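Local coordinates for protein dephospho-CoA kinase (Mycobacterium paratuberculosis, PDB 6N39) that probably catalyses the last step of coenzyme A biosynthesis, the ATP-dependent phosphorylation of the 3'-hydroxyl of dephospho-CoA, at residues V135-A140 with D178-N183; A230-I235 with D268-Q273. All blocks are in the same frame, centred on the assembly; numbering follows the deposited sequence.

Both contacts are largely buried, but they belong to different parts of the chain and use different chemistry. Interaction 1 joins two neighbouring parallel strands of the kinase part: backbone hydrogen bonds run its length, an aromatic stack lies on one face and aliphatic side chains on the other. Interaction 2, in the C-terminal UPF0157 region, sets helix 228-243 against strand 270-276 through isoleucines, an alanine and the side chain of Gln231, with no polar bond between its two segments. The centres of interactions 1 and 2 are about 20 Å apart. Asp178 of interaction 1 forms a salt bridge to Arg238 of helix 228-243, with only a long, weak ion pair to Arg234 of interaction 2.

Interaction 1 of 2, residues V135-A140 with D178-N183; sequences VVIVYA and DIWLDN
The ring of Tyr139 lies between Trp180 on one face and the CA of Asp182 on the other, with a water at its edge. Tyr139 and the five-membered ring of Trp180 form an offset stack, planes 13° and centroids 3.9 Å apart; the indole meets the methyl CG2 of Ile137 at its edge, 3.8 Å from CZ3. With CG placed between backbone N and carbonyl carbon (chi1 68°), the tyrosine ring reaches the adjacent strand. Asp182 CA makes a CH-pi contact 3.9 Å from the Tyr139 ring centroid, and the water joins Tyr139 OH to Trp180 O, donating to the latter. Helix 170-176 packs on the sheet face that carries Ile137, Tyr139 and Trp180, with Arg174 in cation-pi contact with Trp180. On the opposite sheet face, with Val138 and Leu181, Val136 CG2 meets Ile179 CD1 at 4.0 Å, Ile179 also resting on helix 187-210. Between the faces runs a parallel ladder, from Ile179 N to Val135 O (3.0 Å) through to Asn183 N to Tyr139 O (2.7 Å). At its start Asp178 OD2 takes a bent hydrogen bond (2.8 Å, 139°) from Val135 N on its anti side; Asp178 OD1 has a salt bridge to Arg238 of helix 228-243. Asn183 ND2 bonds Ala20 O in the predicted ATP-binding loop. The ladder secures edge strand 179-182 in the P-loop kinase sheet, its end adjoining the probable nucleotide site.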
# COMPACT_ATOMS: atom_id res chain seq x y z
N VAL A 135 5.79 -0.36 -2.06
CA VAL A 135 6.55 0.60 -2.86
C VAL A 135 7.87 0.90 -2.15
O VAL A 135 7.88 1.23 -0.96
CB VAL A 135 5.74 1.89 -3.11
CG1 VAL A 135 6.57 2.92 -3.87
CG2 VAL A 135 4.45 1.59 -3.92
N VAL A 136 8.97 0.77 -2.89
CA VAL A 136 10.31 1.10 -2.42
C VAL A 136 10.79 2.35 -3.15
O VAL A 136 10.75 2.41 -4.38
CB VAL A 136 11.30 -0.06 -2.65
CG1 VAL A 136 12.68 0.30 -2.07
CG2 VAL A 136 10.78 -1.30 -2.02
N ILE A 137 11.25 3.34 -2.40
CA ILE A 137 11.78 4.55 -3.02
C ILE A 137 13.16 4.80 -2.46
O ILE A 137 13.36 4.77 -1.24
CB ILE A 137 10.85 5.76 -2.80
CG1 ILE A 137 9.43 5.39 -3.25
CG2 ILE A 137 11.38 6.96 -3.57
CD1 ILE A 137 8.47 6.54 -3.33
N VAL A 138 14.14 4.99 -3.36
CA VAL A 138 15.51 5.27 -2.96
C VAL A 138 15.72 6.77 -3.00
O VAL A 138 15.14 7.47 -3.85
CB VAL A 138 16.52 4.51 -3.86
CG1 VAL A 138 16.40 4.93 -5.32
CG2 VAL A 138 17.92 4.74 -3.38
N TYR A 139 16.49 7.29 -2.05
CA TYR A 139 16.81 8.71 -2.03
C TYR A 139 18.26 8.89 -1.61
O TYR A 139 18.93 7.94 -1.21
CB TYR A 139 15.87 9.50 -1.10
CG TYR A 139 16.06 9.17 0.37
CD1 TYR A 139 15.49 8.04 0.91
CD2 TYR A 139 16.83 10.00 1.20
CE1 TYR A 139 15.66 7.72 2.25
CE2 TYR A 139 17.01 9.69 2.54
CZ TYR A 139 16.42 8.54 3.06
OH TYR A 139 16.57 8.21 4.39
N ALA A 140 18.74 10.13 -1.71
CA ALA A 140 20.12 10.45 -1.38
C ALA A 140 20.22 11.95 -1.16
O ALA A 140 19.44 12.73 -1.71
CB ALA A 140 21.09 10.01 -2.47
N ASP A 178 6.50 2.76 1.08
CA ASP A 178 6.47 1.79 2.17
C ASP A 178 7.86 1.56 2.72
O ASP A 178 8.04 1.36 3.93
CB ASP A 178 5.88 0.47 1.70
CG ASP A 178 4.46 0.63 1.23
OD1 ASP A 178 3.57 0.77 2.09
OD2 ASP A 178 4.23 0.68 0.00
N ILE A 179 8.86 1.58 1.84
CA ILE A 179 10.26 1.42 2.24
C ILE A 179 11.03 2.61 1.68
O ILE A 179 11.00 2.86 0.47
CB ILE A 179 10.85 0.09 1.76
CG1 ILE A 179 10.08 -1.09 2.40
CG2 ILE A 179 12.32 0.02 2.09
CD1 ILE A 179 10.33 -2.42 1.75
N TRP A 180 11.68 3.34 2.56
CA TRP A 180 12.34 4.62 2.28
C TRP A 180 13.83 4.35 2.48
O TRP A 180 14.29 4.24 3.61
CB TRP A 180 11.80 5.67 3.25
CG TRP A 180 12.29 7.07 3.10
CD1 TRP A 180 12.89 7.83 4.06
CD2 TRP A 180 12.19 7.89 1.93
NE1 TRP A 180 13.18 9.08 3.56
CE2 TRP A 180 12.75 9.14 2.26
CE3 TRP A 180 11.67 7.70 0.65
CZ2 TRP A 180 12.83 10.18 1.34
CZ3 TRP A 180 11.75 8.73 -0.25
CH2 TRP A 180 12.32 9.96 0.09
N LEU A 181 14.57 4.26 1.38
CA LEU A 181 15.89 3.62 1.40
C LEU A 181 16.97 4.64 1.03
O LEU A 181 16.97 5.19 -0.08
CB LEU A 181 15.86 2.43 0.44
CG LEU A 181 16.80 1.28 0.68
CD1 LEU A 181 16.31 0.05 -0.07
CD2 LEU A 181 18.17 1.70 0.20
N ASP A 182 17.89 4.88 1.97
CA ASP A 182 18.89 5.93 1.84
C ASP A 182 20.10 5.40 1.09
O ASP A 182 20.75 4.44 1.54
CB ASP A 182 19.28 6.46 3.23
CG ASP A 182 20.22 7.66 3.17
OD1 ASP A 182 20.73 8.02 2.09
OD2 ASP A 182 20.47 8.26 4.23
N ASN A 183 20.41 6.01 -0.05
CA ASN A 183 21.58 5.62 -0.84
C ASN A 183 22.60 6.75 -0.85
O ASN A 183 23.12 7.12 -1.91
CB ASN A 183 21.17 5.23 -2.26
CG ASN A 183 22.35 4.75 -3.11
OD1 ASN A 183 23.28 4.12 -2.60
ND2 ASN A 183 22.32 5.06 -4.40
O HOH W 1 15.50 5.92 5.65

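Interaction 2 of 2, residues A230-I235 with D268-Q273; sequences AQAQRI and DVIDIQ
Ile235 packs against both Ile270 and Ile272, and this isoleucine cluster is the close-packed part of the contact between helix 228-243 and strand 270-276. Its two branches divide the work: CG2 approaches Ile272 CG1 at 3.7 Å, while CD1 reaches Ile270 CD1 at 4.0 Å. CG1 stands anti to the carbonyl carbon (chi1 -65°) and CG2 anti to the backbone N, and the extended CG1 branch carries CD1 to Ile270. Ala232 fits more loosely beside them, its CB 4.3 Å from Ile270 CG2. Toward the start of the strand the contact becomes more polar: Gln231 crosses Ile270 at about a right angle, laying CB and OE1 against the methyl CD1, with OE1 3.7 Å away. That amide oxygen accepts a hydrogen bond from Arg337, which also forms a salt bridge with Asp268. On the far side of the helix, exposed Gln233 points away from the strand. The axes of the two short segments come within 9.6 Å, at 36°, and the helix packs on strands 270-276 and 249-253 of the mixed sheet. Contact between the two segments is therefore mainly apolar burial, bordered by an arginine-bound amide, and joins helix to sheet within the GrpB-like region.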
# COMPACT_ATOMS: atom_id res chain seq x y z
N ALA A 230 0.16 8.48 7.97
CA ALA A 230 0.68 8.31 6.61
C ALA A 230 0.62 6.85 6.16
O ALA A 230 0.23 6.55 5.02
CB ALA A 230 2.12 8.84 6.52
N GLN A 231 0.99 5.92 7.06
CA GLN A 231 0.87 4.50 6.72
C GLN A 231 -0.57 4.14 6.41
O GLN A 231 -0.85 3.40 5.44
CB GLN A 231 1.42 3.62 7.86
CG GLN A 231 2.93 3.86 8.16
CD GLN A 231 3.41 3.15 9.44
OE1 GLN A 231 2.65 2.46 10.12
NE2 GLN A 231 4.68 3.33 9.76
N ALA A 232 -1.51 4.66 7.21
CA ALA A 232 -2.91 4.31 6.99
C ALA A 232 -3.41 4.88 5.67
O ALA A 232 -4.23 4.25 5.00
CB ALA A 232 -3.77 4.79 8.16
N GLN A 233 -2.96 6.08 5.30
CA GLN A 233 -3.42 6.64 4.02
C GLN A 233 -2.92 5.78 2.86
O GLN A 233 -3.67 5.53 1.91
CB GLN A 233 -2.95 8.09 3.86
CG GLN A 233 -3.62 8.82 2.68
CD GLN A 233 -5.15 8.88 2.83
OE1 GLN A 233 -5.67 9.49 3.76
NE2 GLN A 233 -5.86 8.22 1.91
N ARG A 234 -1.67 5.31 2.94
CA ARG A 234 -1.20 4.41 1.88
C ARG A 234 -2.08 3.18 1.80
O ARG A 234 -2.46 2.75 0.69
CB ARG A 234 0.26 4.01 2.11
CG ARG A 234 1.20 5.17 1.96
CD ARG A 234 2.63 4.71 1.91
NE ARG A 234 3.15 4.32 3.21
CZ ARG A 234 3.77 5.13 4.05
NH1 ARG A 234 3.97 6.41 3.74
NH2 ARG A 234 4.23 4.67 5.20
N ILE A 235 -2.46 2.63 2.96
CA ILE A 235 -3.27 1.41 2.97
C ILE A 235 -4.68 1.67 2.42
O ILE A 235 -5.20 0.91 1.60
CB ILE A 235 -3.31 0.82 4.39
CG1 ILE A 235 -1.91 0.37 4.83
CG2 ILE A 235 -4.33 -0.32 4.46
CD1 ILE A 235 -1.75 0.19 6.38
N ASP A 268 0.60 -2.32 17.93
CA ASP A 268 1.06 -1.76 16.65
C ASP A 268 0.52 -2.57 15.47
O ASP A 268 1.22 -3.28 14.74
CB ASP A 268 2.59 -1.66 16.61
CG ASP A 268 3.09 -0.72 15.48
OD1 ASP A 268 2.33 -0.46 14.52
OD2 ASP A 268 4.24 -0.25 15.55
N VAL A 269 -0.78 -2.44 15.27
CA VAL A 269 -1.45 -3.02 14.11
C VAL A 269 -2.49 -2.01 13.65
O VAL A 269 -3.22 -1.43 14.46
CB VAL A 269 -2.08 -4.39 14.43
CG1 VAL A 269 -2.88 -4.32 15.70
CG2 VAL A 269 -2.93 -4.90 13.26
N ILE A 270 -2.52 -1.74 12.35
CA ILE A 270 -3.43 -0.74 11.80
C ILE A 270 -4.73 -1.42 11.40
O ILE A 270 -4.72 -2.39 10.64
CB ILE A 270 -2.79 -0.01 10.61
CG1 ILE A 270 -1.65 0.89 11.12
CG2 ILE A 270 -3.83 0.79 9.83
CD1 ILE A 270 -0.95 1.69 10.04
N ASP A 271 -5.87 -0.92 11.91
CA ASP A 271 -7.17 -1.46 11.52
C ASP A 271 -7.82 -0.57 10.47
O ASP A 271 -7.87 0.65 10.63
CB ASP A 271 -8.11 -1.59 12.71
CG ASP A 271 -7.65 -2.64 13.69
OD1 ASP A 271 -6.78 -2.31 14.53
OD2 ASP A 271 -8.15 -3.78 13.61
N ILE A 272 -8.34 -1.22 9.42
CA ILE A 272 -9.06 -0.58 8.33
C ILE A 272 -10.42 -1.25 8.18
O ILE A 272 -10.51 -2.47 8.29
CB ILE A 272 -8.30 -0.71 6.99
CG1 ILE A 272 -6.85 -0.22 7.12
CG2 ILE A 272 -9.07 0.03 5.89
CD1 ILE A 272 -6.74 1.29 7.44
N GLN A 273 -11.46 -0.48 7.89
CA GLN A 273 -12.74 -1.07 7.53
C GLN A 273 -13.08 -0.72 6.09
O GLN A 273 -13.09 0.46 5.72
CB GLN A 273 -13.86 -0.58 8.46
CG GLN A 273 -15.22 -1.17 8.08
CD GLN A 273 -16.32 -0.78 9.04
OE1 GLN A 273 -16.69 -1.57 9.91
NE2 GLN A 273 -16.86 0.44 8.88